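Local coordinates for putative major capsid protein (PDB 6G44) that forms trimeric double jelly-roll capsomers that probably assemble into the icosahedral shell of the virophage mavirus, at residues A124-L129 against V207-Q212; H187-A190 against S195-I198; V230-Q235 against F264-L269; I242-D247 against F257-T262; I357-K362 against Q376-L381. All coordinates share one frame; numbering follows the deposited sequence. Where two conformers were deposited one is given.

Contact 1: residues A124-L129 against V207-Q212; sequences AQLIKL and VANPTQ
Val207 meets helix 123-130 through Leu126, whose CB and CD1 methyl lie against the valine CG1. This branch stands anti to the valine's backbone N (chi1 177°), which carries it up to the leucine; CD1 of Leu126 comes within 3.8 Å of it in the conformer described here. The same methyl sits 3.4 Å from O of Val207, a carbonyl oxygen that the contact buries with no polar partner in the model. The backbone N of Val207, by contrast, is held by OD1 of Asn104. Next in the loop, Ala208 turns its methyl away from the helix, and only its CA lies near Leu126. Asn209 reaches back, so that its OD1 approaches CD1 of Leu126 at 4.3 Å, while its ND2 is bonded to O of Pro291 on strand 286-305. A cis peptide then leads into Pro210, and the chain reverses: N of Thr211 donates to O of Ala208 over 2.9 Å. Gln212 folds back as well, its NE2 bonding to O of Pro210 at 2.9 Å with an N-H...O angle of 165°, and also to O of Asn289. Backbone angles, cis proline and closing bond together define a type VIa beta turn at residues 208-211, set in the loop between strands 195-205 and 222-235 of the jelly roll.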
# COMPACT_ATOMS: atom_id res chain seq x y z
N ALA C 124 28.05 -0.87 -1.13
CA ALA C 124 27.61 0.54 -1.15
C ALA C 124 27.17 0.91 -2.58
O ALA C 124 26.18 1.62 -2.76
CB ALA C 124 28.72 1.45 -0.67
N GLN C 125 27.94 0.49 -3.58
CA GLN C 125 27.61 0.74 -4.99
C GLN C 125 26.30 0.01 -5.36
O GLN C 125 25.43 0.59 -6.05
CB GLN C 125 28.79 0.29 -5.86
CG GLN C 125 28.65 0.46 -7.35
CD GLN C 125 29.89 -0.03 -8.06
OE1 GLN C 125 30.07 -1.23 -8.23
NE2 GLN C 125 30.74 0.91 -8.48
N LEU C 126 26.13 -1.22 -4.89
CA LEU C 126 24.97 -2.08 -5.20
C LEU C 126 23.71 -1.45 -4.63
O LEU C 126 22.71 -1.29 -5.35
CB LEU C 126 25.11 -3.51 -4.64
CG LEU C 126 25.87 -4.67 -5.30
CD1 LEU C 126 26.06 -5.79 -4.30
CD2 LEU C 126 25.12 -5.20 -6.51
N ILE C 127 23.75 -1.05 -3.37
CA ILE C 127 22.53 -0.55 -2.73
C ILE C 127 22.17 0.80 -3.28
O ILE C 127 20.97 1.11 -3.31
CB ILE C 127 22.65 -0.57 -1.18
CG1 ILE C 127 21.28 -0.46 -0.49
CG2 ILE C 127 23.55 0.51 -0.65
CD1 ILE C 127 20.27 -1.51 -0.89
N LYS C 128 23.14 1.62 -3.70
CA LYS C 128 22.79 2.92 -4.27
C LYS C 128 21.90 2.78 -5.49
O LYS C 128 21.04 3.62 -5.71
CB LYS C 128 24.03 3.77 -4.62
CG LYS C 128 23.73 5.21 -5.05
CD LYS C 128 24.99 6.04 -5.23
CE LYS C 128 24.67 7.49 -5.60
NZ LYS C 128 25.89 8.35 -5.79
N LEU C 129 22.10 1.73 -6.28
CA LEU C 129 21.23 1.43 -7.43
C LEU C 129 19.98 0.70 -7.00
O LEU C 129 18.86 1.07 -7.39
CB LEU C 129 21.94 0.55 -8.46
CG LEU C 129 22.97 1.21 -9.33
CD1 LEU C 129 23.71 0.13 -10.10
CD2 LEU C 129 22.26 2.13 -10.30
N VAL C 207 24.12 -6.97 1.51
CA VAL C 207 23.93 -7.01 0.07
C VAL C 207 25.29 -7.25 -0.58
O VAL C 207 26.04 -6.31 -0.89
CB VAL C 207 23.28 -5.70 -0.42
CG1 VAL C 207 23.12 -5.66 -1.93
CG2 VAL C 207 21.94 -5.54 0.28
N ALA C 208 25.63 -8.52 -0.73
CA ALA C 208 26.96 -8.93 -1.25
C ALA C 208 26.85 -10.30 -1.84
O ALA C 208 26.38 -11.21 -1.17
CB ALA C 208 27.99 -8.91 -0.14
N ASN C 209 27.29 -10.49 -3.08
CA ASN C 209 27.21 -11.83 -3.69
C ASN C 209 27.89 -12.89 -2.78
O ASN C 209 28.97 -12.61 -2.24
CB ASN C 209 27.88 -11.84 -5.06
CG ASN C 209 27.17 -10.94 -6.08
OD1 ASN C 209 26.93 -9.76 -5.82
ND2 ASN C 209 26.86 -11.50 -7.25
N PRO C 210 27.28 -14.07 -2.57
CA PRO C 210 26.06 -14.60 -3.19
C PRO C 210 24.81 -14.50 -2.31
O PRO C 210 23.87 -15.30 -2.50
CB PRO C 210 26.44 -16.06 -3.38
CG PRO C 210 27.19 -16.36 -2.11
CD PRO C 210 27.97 -15.12 -1.79
N THR C 211 24.74 -13.53 -1.40
CA THR C 211 23.60 -13.48 -0.48
C THR C 211 22.31 -13.27 -1.24
O THR C 211 22.26 -12.66 -2.30
CB THR C 211 23.70 -12.41 0.63
OG1 THR C 211 23.56 -11.11 0.06
CG2 THR C 211 24.99 -12.54 1.45
N GLN C 212 21.25 -13.79 -0.66
CA GLN C 212 19.91 -13.81 -1.28
C GLN C 212 19.07 -12.61 -0.82
O GLN C 212 17.94 -12.75 -0.33
CB GLN C 212 19.28 -15.15 -1.02
CG GLN C 212 20.07 -16.30 -1.61
CD GLN C 212 20.10 -16.25 -3.11
OE1 GLN C 212 19.07 -16.55 -3.75
NE2 GLN C 212 21.25 -15.88 -3.71

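Contact 2: residues H187-A190 against S195-I198; sequences HPRA and SVKI
The end of an antiparallel beta ladder, where strand 183-186 gives way to the loop leading into strand 195-205, is the setting in which His187 and Lys197 meet. A direct backbone bond survives on one side of the pair: N of His187 donates to O of Lys197 over 2.9 Å, nearly straight at 170°. On the other side a water has slipped in, donating a hydrogen bond to O of His187 and accepting one from N of Lys197. The ladder is thus wedged open at its last rung rather than broken.

Above this rung the lysine lays its CB over one face of the imidazole in a CH-pi contact, 3.7 Å from the centroid of the His187 ring and 14° off the normal. With CG beside its own backbone N (chi1 -62°), His187 presents that face to the strand, and its NE2 is hydrogen-bonded to OD1 of Asp199.

Farther along, CG and CD of Arg189 both lie 4.1 Å from CG2 of Val196 in the conformer described here. A second water, in the guanidinium plane, accepts from NE of Arg189 at 2.8 Å and donates to O of Ser195 at 2.7 Å, while NH2 bonds to O of Ser90. Leu402 of a neighbouring subunit packs on the arginine. Water therefore carries much of the polar pairing here. The bond to Asp199 probably steadies the imidazole, while that carboxylate and the nearby lysine amine would pull its ionisation in opposite directions, leaving the charge open.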
# COMPACT_ATOMS: atom_id res chain seq x y z
N HIS C 187 21.34 10.11 25.16
CA HIS C 187 21.89 10.38 26.49
C HIS C 187 21.33 11.70 26.97
O HIS C 187 21.05 12.61 26.17
CB HIS C 187 23.41 10.47 26.42
CG HIS C 187 24.11 9.22 25.98
ND1 HIS C 187 25.42 8.97 26.33
CD2 HIS C 187 23.75 8.21 25.15
CE1 HIS C 187 25.82 7.84 25.77
NE2 HIS C 187 24.82 7.35 25.05
N PRO C 188 21.17 11.86 28.29
CA PRO C 188 20.71 13.14 28.83
C PRO C 188 21.56 14.34 28.36
O PRO C 188 22.78 14.24 28.26
CB PRO C 188 20.87 12.94 30.35
CG PRO C 188 20.60 11.48 30.52
CD PRO C 188 21.33 10.86 29.36
N ARG C 189 20.87 15.44 28.06
CA ARG C 189 21.49 16.66 27.56
C ARG C 189 21.52 17.69 28.68
O ARG C 189 20.52 17.95 29.31
CB ARG C 189 20.70 17.21 26.38
CG ARG C 189 20.59 16.26 25.20
CD ARG C 189 19.59 16.79 24.19
NE ARG C 189 20.10 17.96 23.47
CZ ARG C 189 19.38 18.74 22.65
NH1 ARG C 189 18.09 18.52 22.46
NH2 ARG C 189 19.96 19.76 22.03
N ALA C 190 22.69 18.27 28.90
CA ALA C 190 22.85 19.33 29.94
C ALA C 190 22.34 20.66 29.43
O ALA C 190 22.39 20.93 28.23
CB ALA C 190 24.31 19.47 30.33
N SER C 195 25.98 19.63 21.99
CA SER C 195 26.23 18.30 21.46
C SER C 195 25.23 17.31 22.02
O SER C 195 24.61 17.55 23.05
CB SER C 195 27.65 17.85 21.77
OG SER C 195 27.87 17.79 23.17
N VAL C 196 25.10 16.17 21.33
CA VAL C 196 24.23 15.09 21.79
C VAL C 196 24.93 13.76 21.52
O VAL C 196 25.68 13.64 20.56
CB VAL C 196 22.84 15.20 21.10
CG1 VAL C 196 22.91 14.89 19.61
CG2 VAL C 196 21.81 14.31 21.78
N LYS C 197 24.69 12.78 22.40
CA LYS C 197 25.17 11.42 22.18
C LYS C 197 23.95 10.52 22.04
O LYS C 197 23.05 10.57 22.86
CB LYS C 197 26.06 10.92 23.33
CG LYS C 197 27.47 11.46 23.28
CD LYS C 197 28.30 10.93 24.44
CE LYS C 197 29.73 11.42 24.36
NZ LYS C 197 30.55 10.71 25.40
N ILE C 198 23.97 9.71 20.99
CA ILE C 198 22.87 8.77 20.70
C ILE C 198 23.47 7.37 20.44
O ILE C 198 24.37 7.21 19.61
CB ILE C 198 22.05 9.21 19.46
CG1 ILE C 198 21.62 10.66 19.62
CG2 ILE C 198 20.84 8.28 19.27
CD1 ILE C 198 20.95 11.27 18.42
O HOH W 1 23.17 13.62 24.69
O HOH W 2 22.58 19.32 23.44

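Contact 3: residues V230-Q235 against F264-L269; sequences VILDGQ and FKINML
Strands 230-235 and 264-269 run in roughly opposite directions and face each other at a distance, with the CA atoms of Val230 and Met268, the closest pair, 8.9 Å apart and no hydrogen bond between them. Side chains alone span the gap. Val230 offers its CG2 branch to the thioether of Met268, 3.8 Å from SD and 3.9 Å from CE. The methionine leaves its strand with CG anti to the backbone N (chi1 180°) and bends only at its last torsion, which lays CE beside the valine branch as well as SD. Two residues on, Leu232 and Ile266 make a looser meeting: their CD1 methyls come together at 4.1 Å, the isoleucine reaching out along a fully extended chain. Both pairs are wholly apolar and buried.

Each strand has its backbone partners in its own wall. Leu232 pairs with Ile59 of strand 58-66 and Ile231 with Val111 of strand 110-114, while strand 258-273 pairs with strand 74-84. Val77 and Phe61, from these flanking strands, also touch Ile266 and Met268 respectively. Two facing walls of antiparallel strands, joined through apolar side chains that meet between them, are the hallmark of the jelly-roll beta sandwich, here one of the two in the capsid protein.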
# COMPACT_ATOMS: atom_id res chain seq x y z
N VAL C 230 33.51 -13.87 5.82
CA VAL C 230 32.87 -12.64 5.32
C VAL C 230 33.84 -11.54 5.72
O VAL C 230 34.00 -11.26 6.91
CB VAL C 230 31.47 -12.44 5.88
CG1 VAL C 230 30.89 -11.08 5.47
CG2 VAL C 230 30.55 -13.57 5.41
N ILE C 231 34.44 -10.92 4.71
CA ILE C 231 35.49 -9.91 4.92
C ILE C 231 34.97 -8.57 4.42
O ILE C 231 34.65 -8.44 3.22
CB ILE C 231 36.77 -10.30 4.19
CG1 ILE C 231 37.26 -11.69 4.63
CG2 ILE C 231 37.89 -9.27 4.43
CD1 ILE C 231 38.07 -12.41 3.57
N LEU C 232 34.90 -7.60 5.33
CA LEU C 232 34.29 -6.28 5.02
C LEU C 232 35.34 -5.17 5.09
O LEU C 232 36.13 -5.11 6.03
CB LEU C 232 33.20 -5.95 6.02
CG LEU C 232 32.14 -7.02 6.25
CD1 LEU C 232 31.19 -6.58 7.36
CD2 LEU C 232 31.39 -7.31 4.97
N ASP C 233 35.29 -4.27 4.10
CA ASP C 233 35.99 -2.98 4.22
C ASP C 233 35.06 -2.10 5.05
O ASP C 233 34.11 -1.51 4.50
CB ASP C 233 36.27 -2.39 2.84
CG ASP C 233 36.81 -0.97 2.87
OD1 ASP C 233 37.22 -0.47 3.91
OD2 ASP C 233 36.79 -0.38 1.75
N GLY C 234 35.25 -2.07 6.35
CA GLY C 234 34.37 -1.34 7.26
C GLY C 234 34.53 0.16 7.16
O GLY C 234 35.62 0.69 7.41
N GLN C 235 33.49 0.87 6.72
CA GLN C 235 33.48 2.32 6.66
C GLN C 235 32.23 2.84 7.36
O GLN C 235 31.47 3.64 6.78
CB GLN C 235 33.56 2.82 5.21
CG GLN C 235 34.84 2.45 4.49
CD GLN C 235 36.05 3.17 5.06
OE1 GLN C 235 35.95 4.28 5.59
NE2 GLN C 235 37.20 2.50 4.99
N PHE C 264 31.90 1.08 18.70
CA PHE C 264 31.40 0.27 17.56
C PHE C 264 31.55 -1.23 17.79
O PHE C 264 32.61 -1.71 18.19
CB PHE C 264 32.07 0.69 16.27
CG PHE C 264 31.55 -0.02 15.06
CD1 PHE C 264 30.43 0.46 14.42
CD2 PHE C 264 32.16 -1.15 14.58
CE1 PHE C 264 29.94 -0.19 13.29
CE2 PHE C 264 31.67 -1.81 13.46
CZ PHE C 264 30.54 -1.33 12.83
N LYS C 265 30.44 -1.95 17.57
CA LYS C 265 30.42 -3.40 17.61
C LYS C 265 29.64 -3.90 16.40
O LYS C 265 28.74 -3.20 15.90
CB LYS C 265 29.74 -3.90 18.87
CG LYS C 265 30.46 -3.51 20.16
CD LYS C 265 31.78 -4.23 20.29
CE LYS C 265 32.49 -3.93 21.61
NZ LYS C 265 33.90 -4.45 21.56
N ILE C 266 30.00 -5.08 15.92
CA ILE C 266 29.34 -5.70 14.78
C ILE C 266 29.33 -7.21 14.95
O ILE C 266 30.35 -7.80 15.36
CB ILE C 266 29.97 -5.25 13.45
CG1 ILE C 266 29.15 -5.76 12.23
CG2 ILE C 266 31.43 -5.67 13.36
CD1 ILE C 266 29.64 -5.23 10.91
N ASN C 267 28.18 -7.82 14.69
CA ASN C 267 28.03 -9.28 14.65
C ASN C 267 27.31 -9.67 13.37
O ASN C 267 26.54 -8.87 12.84
CB ASN C 267 27.22 -9.75 15.86
CG ASN C 267 27.94 -9.53 17.18
OD1 ASN C 267 29.15 -9.37 17.22
ND2 ASN C 267 27.19 -9.56 18.27
N MET C 268 27.57 -10.88 12.89
CA MET C 268 26.83 -11.46 11.75
C MET C 268 25.83 -12.43 12.31
O MET C 268 26.20 -13.32 13.07
CB MET C 268 27.75 -12.14 10.76
CG MET C 268 27.00 -12.75 9.59
SD MET C 268 28.05 -13.12 8.18
CE MET C 268 29.08 -14.41 8.87
N LEU C 269 24.55 -12.25 11.96
CA LEU C 269 23.46 -13.05 12.48
C LEU C 269 22.87 -13.86 11.36
O LEU C 269 22.50 -13.29 10.31
CB LEU C 269 22.37 -12.17 13.08
CG LEU C 269 22.59 -11.60 14.48
CD1 LEU C 269 23.90 -10.85 14.68
CD2 LEU C 269 21.45 -10.72 14.91

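Contact 4: residues I242-D247 against F257-T262; sequences IGIADD and FEVDIT
The chain of 242-244 runs roughly antiparallel to 257-262 but does not pair with it: CA of Ile242 lies 8.5 Å from CA of Val259, and Ile244 and Phe257 are similarly spaced, with no hydrogen bond across. The centre of the contact is Ile244, which sets two branches on the Phe257 ring. Its CG2, anti to its own backbone N, sits over one face in a CH-pi contact, 4.3 Å from the centroid of the Phe257 ring and 28° off its normal, with CE2 the nearest ring atom at 3.8 Å. Its CD1 lies nearer the root of the ring, 3.9 Å from both CG and CD2 of Phe257, and also touches CG2 of Val259 at 4.3 Å.

Within the jelly roll this contact joins a short two-stranded ribbon, 96-98 with 242-244, to the start of strand 258-273 in the large sheet. Neighbouring strand 74-84 fills in alongside, Ala81 touching Ile242 and Ile83 touching Ile244. Ile242, just after helix 238-241, meets Val259 more lightly, CG1 to CG1 at 4.3 Å. Past these apolar pairs the loop becomes polar: Asp246 forms a salt bridge with Lys346 and takes a hydrogen bond from N of Ile154, and OD1 of Asp247 is bonded to NE2 of Gln95.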
# COMPACT_ATOMS: atom_id res chain seq x y z
N ILE C 242 24.92 8.64 9.36
CA ILE C 242 24.19 9.61 10.13
C ILE C 242 23.53 10.67 9.25
O ILE C 242 24.15 11.26 8.39
CB ILE C 242 25.14 10.28 11.17
CG1 ILE C 242 25.79 9.21 12.06
CG2 ILE C 242 24.42 11.35 11.99
CD1 ILE C 242 24.84 8.48 13.00
N GLY C 243 22.24 10.86 9.49
CA GLY C 243 21.49 11.95 8.89
C GLY C 243 21.06 13.03 9.84
O GLY C 243 20.59 12.75 10.95
N ILE C 244 21.25 14.29 9.41
CA ILE C 244 20.88 15.48 10.19
C ILE C 244 20.11 16.40 9.26
O ILE C 244 20.61 16.75 8.19
CB ILE C 244 22.12 16.21 10.79
CG1 ILE C 244 22.95 15.24 11.65
CG2 ILE C 244 21.65 17.39 11.61
CD1 ILE C 244 24.29 15.77 12.11
N ALA C 245 18.89 16.76 9.66
CA ALA C 245 18.07 17.69 8.90
C ALA C 245 18.81 19.00 8.61
O ALA C 245 19.61 19.49 9.43
CB ALA C 245 16.78 17.99 9.62
N ASP C 246 18.56 19.54 7.43
CA ASP C 246 19.22 20.75 6.95
C ASP C 246 18.79 22.01 7.65
O ASP C 246 19.42 23.04 7.40
CB ASP C 246 19.05 20.82 5.43
CG ASP C 246 19.71 19.64 4.76
OD1 ASP C 246 20.98 19.64 4.69
OD2 ASP C 246 19.01 18.65 4.39
N ASP C 247 17.76 21.97 8.51
CA ASP C 247 17.35 23.12 9.30
C ASP C 247 17.77 23.06 10.77
O ASP C 247 17.36 23.94 11.54
CB ASP C 247 15.87 23.47 9.12
CG ASP C 247 14.88 22.42 9.61
OD1 ASP C 247 15.26 21.24 9.86
OD2 ASP C 247 13.67 22.80 9.73
N PHE C 257 28.34 20.10 11.12
CA PHE C 257 28.40 19.33 12.35
C PHE C 257 29.65 18.49 12.34
O PHE C 257 30.15 18.14 11.29
CB PHE C 257 27.13 18.49 12.49
CG PHE C 257 25.90 19.32 12.44
CD1 PHE C 257 25.49 20.05 13.56
CD2 PHE C 257 25.18 19.48 11.25
CE1 PHE C 257 24.39 20.87 13.51
CE2 PHE C 257 24.08 20.33 11.20
CZ PHE C 257 23.69 21.02 12.33
N GLU C 258 30.16 18.19 13.53
CA GLU C 258 31.28 17.26 13.70
C GLU C 258 30.72 16.07 14.44
O GLU C 258 30.13 16.24 15.50
CB GLU C 258 32.37 17.95 14.52
CG GLU C 258 33.58 17.09 14.84
CD GLU C 258 34.62 17.79 15.70
OE1 GLU C 258 34.61 19.04 15.80
OE2 GLU C 258 35.45 17.08 16.29
N VAL C 259 30.89 14.88 13.87
CA VAL C 259 30.29 13.67 14.43
C VAL C 259 31.37 12.64 14.61
O VAL C 259 32.22 12.47 13.72
CB VAL C 259 29.17 13.14 13.50
CG1 VAL C 259 28.54 11.89 14.09
CG2 VAL C 259 28.14 14.23 13.24
N ASP C 260 31.36 11.98 15.76
CA ASP C 260 32.32 10.91 16.11
C ASP C 260 31.58 9.62 16.46
O ASP C 260 30.63 9.70 17.21
CB ASP C 260 33.11 11.35 17.34
CG ASP C 260 34.01 12.54 17.07
OD1 ASP C 260 34.68 12.54 16.02
OD2 ASP C 260 34.06 13.45 17.91
N ILE C 261 32.10 8.48 16.01
CA ILE C 261 31.59 7.15 16.36
C ILE C 261 32.51 6.52 17.39
O ILE C 261 33.75 6.52 17.22
CB ILE C 261 31.53 6.25 15.11
CG1 ILE C 261 30.71 6.92 13.98
CG2 ILE C 261 31.01 4.84 15.42
CD1 ILE C 261 29.24 7.15 14.28
N THR C 262 31.91 6.00 18.44
CA THR C 262 32.63 5.25 19.47
C THR C 262 31.86 4.00 19.84
O THR C 262 30.66 3.88 19.58
CB THR C 262 32.88 6.11 20.73
OG1 THR C 262 31.64 6.50 21.34
CG2 THR C 262 33.73 7.34 20.39

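Contact 5: residues I357-K362 against Q376-L381; sequences IGLEIK and QQLYEL
Leu378 projects from helix 375-384 straight at strand 355-363, and the contact is largely the story of its two methyls. The bond to CB already aims at the strand, and CG lies beside the residue's own backbone N, anti to its carbonyl carbon (chi1 -68°); CB and CG make no close contact with the strand and carry the two branches to it. CD1 comes down on the backbone itself, 3.8 Å from N of Gly358 and 3.9 Å from C of Ile357, covering the peptide link between them. CD2 turns the other way along the strand and meets CB of Leu359 at 3.9 Å, a contact of one aliphatic group with another. Leu359 faces the helix and makes its touch at that CB; Ile426 of strand 425-428 touches both it and Leu378.

Segments 357-362 and 376-381 have axes 8.5 Å apart at closest, with N-to-C directions 62° apart. Where CD1 rests on the Ile357-Gly358 peptide, the strand is irregular: both residues face Thr455 in a classic beta bulge. Phe394 of helix 391-394 also touches Leu378, while Tyr39 of a neighbouring subunit packs against Leu381 and Glu380. With no hydrogen bond between these two segments, the contact rests on dispersion and burial of apolar surface, while the peptide under CD1 remains tied to strand 448-457 through the backbone bonds of the bulge.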
# COMPACT_ATOMS: atom_id res chain seq x y z
N ILE C 357 17.94 15.11 -18.45
CA ILE C 357 16.89 15.61 -19.35
C ILE C 357 17.00 15.04 -20.76
O ILE C 357 16.07 15.18 -21.55
CB ILE C 357 16.87 17.17 -19.41
CG1 ILE C 357 18.15 17.72 -20.02
CG2 ILE C 357 16.62 17.76 -18.02
CD1 ILE C 357 18.06 19.20 -20.38
N GLY C 358 18.12 14.36 -21.06
CA GLY C 358 18.30 13.73 -22.35
C GLY C 358 19.29 12.59 -22.27
O GLY C 358 20.19 12.61 -21.44
N LEU C 359 19.06 11.58 -23.10
CA LEU C 359 19.90 10.41 -23.17
C LEU C 359 20.04 10.00 -24.61
O LEU C 359 19.05 9.95 -25.32
CB LEU C 359 19.25 9.29 -22.33
CG LEU C 359 20.10 8.11 -21.95
CD1 LEU C 359 21.30 8.51 -21.09
CD2 LEU C 359 19.23 7.10 -21.22
N GLU C 360 21.27 9.72 -25.05
CA GLU C 360 21.51 9.13 -26.37
C GLU C 360 22.47 7.97 -26.22
O GLU C 360 23.52 8.11 -25.60
CB GLU C 360 22.05 10.18 -27.36
CG GLU C 360 21.06 11.32 -27.58
CD GLU C 360 21.45 12.28 -28.71
OE1 GLU C 360 20.83 13.38 -28.76
OE2 GLU C 360 22.32 11.94 -29.53
N ILE C 361 22.09 6.83 -26.79
CA ILE C 361 22.82 5.57 -26.68
C ILE C 361 23.33 5.16 -28.08
O ILE C 361 22.59 5.21 -29.04
CB ILE C 361 21.95 4.42 -26.15
CG1 ILE C 361 21.13 4.81 -24.90
CG2 ILE C 361 22.83 3.20 -25.86
CD1 ILE C 361 21.95 5.17 -23.70
N LYS C 362 24.60 4.76 -28.15
CA LYS C 362 25.17 4.11 -29.35
C LYS C 362 25.47 2.67 -28.98
O LYS C 362 26.08 2.43 -27.95
CB LYS C 362 26.45 4.82 -29.76
CG LYS C 362 27.30 4.07 -30.79
CD LYS C 362 28.49 4.94 -31.19
CE LYS C 362 29.35 4.28 -32.25
NZ LYS C 362 29.91 2.96 -31.80
N GLN C 376 10.17 13.34 -19.10
CA GLN C 376 9.01 12.54 -18.68
C GLN C 376 9.06 11.14 -19.30
O GLN C 376 8.80 10.16 -18.62
CB GLN C 376 7.70 13.23 -19.05
CG GLN C 376 6.48 12.51 -18.48
CD GLN C 376 6.40 12.58 -16.94
OE1 GLN C 376 6.11 11.58 -16.26
NE2 GLN C 376 6.66 13.74 -16.40
N GLN C 377 9.46 11.05 -20.57
CA GLN C 377 9.59 9.74 -21.20
C GLN C 377 10.74 8.96 -20.61
O GLN C 377 10.66 7.74 -20.51
CB GLN C 377 9.76 9.90 -22.71
CG GLN C 377 8.52 10.45 -23.40
CD GLN C 377 8.81 10.94 -24.81
OE1 GLN C 377 9.65 11.80 -25.00
NE2 GLN C 377 8.11 10.37 -25.81
N LEU C 378 11.83 9.63 -20.28
CA LEU C 378 12.96 8.95 -19.59
C LEU C 378 12.52 8.38 -18.23
O LEU C 378 12.93 7.28 -17.84
CB LEU C 378 14.15 9.89 -19.44
CG LEU C 378 14.83 10.27 -20.77
CD1 LEU C 378 15.87 11.33 -20.47
CD2 LEU C 378 15.41 9.10 -21.51
N TYR C 379 11.68 9.13 -17.53
CA TYR C 379 11.09 8.64 -16.28
C TYR C 379 10.23 7.41 -16.53
O TYR C 379 10.29 6.43 -15.77
CB TYR C 379 10.27 9.76 -15.64
CG TYR C 379 9.49 9.36 -14.40
CD1 TYR C 379 10.15 9.07 -13.22
CD2 TYR C 379 8.10 9.30 -14.41
CE1 TYR C 379 9.44 8.75 -12.08
CE2 TYR C 379 7.39 8.98 -13.27
CZ TYR C 379 8.07 8.67 -12.12
OH TYR C 379 7.38 8.35 -10.95
N GLU C 380 9.42 7.45 -17.58
CA GLU C 380 8.58 6.30 -17.93
C GLU C 380 9.43 5.06 -18.28
O GLU C 380 9.12 3.95 -17.84
CB GLU C 380 7.62 6.69 -19.05
CG GLU C 380 6.54 7.68 -18.58
CD GLU C 380 5.72 8.31 -19.70
OE1 GLU C 380 5.95 8.02 -20.86
OE2 GLU C 380 4.84 9.15 -19.37
N LEU C 381 10.49 5.29 -19.04
CA LEU C 381 11.43 4.21 -19.38
C LEU C 381 12.00 3.60 -18.09
O LEU C 381 12.01 2.37 -17.88
CB LEU C 381 12.56 4.76 -20.25
CG LEU C 381 13.81 3.91 -20.45
CD1 LEU C 381 13.48 2.56 -21.09
CD2 LEU C 381 14.87 4.66 -21.27

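In the fold
Chemistry follows position in this double jelly roll: between their segments, contacts 1, 3, 4 and 5 are apolar, whereas contact 2 is polar and hydrated. Contacts 1 and 3 are both buried, yet contact 3 joins two walls of the first sandwich whereas contact 1 sets a helix on a turning loop near the centre of the chain. Contact 4 shares strand 258-273 with contact 3, adjoining it in sequence, and is only partly buried. Contact 2, its centre about 32 Å from that of the chain, is the most peripheral. Contact 5, also partly buried, lies on the opposite side of the centre from contacts 2 and 3, where a helix packs on a strand of another sheet.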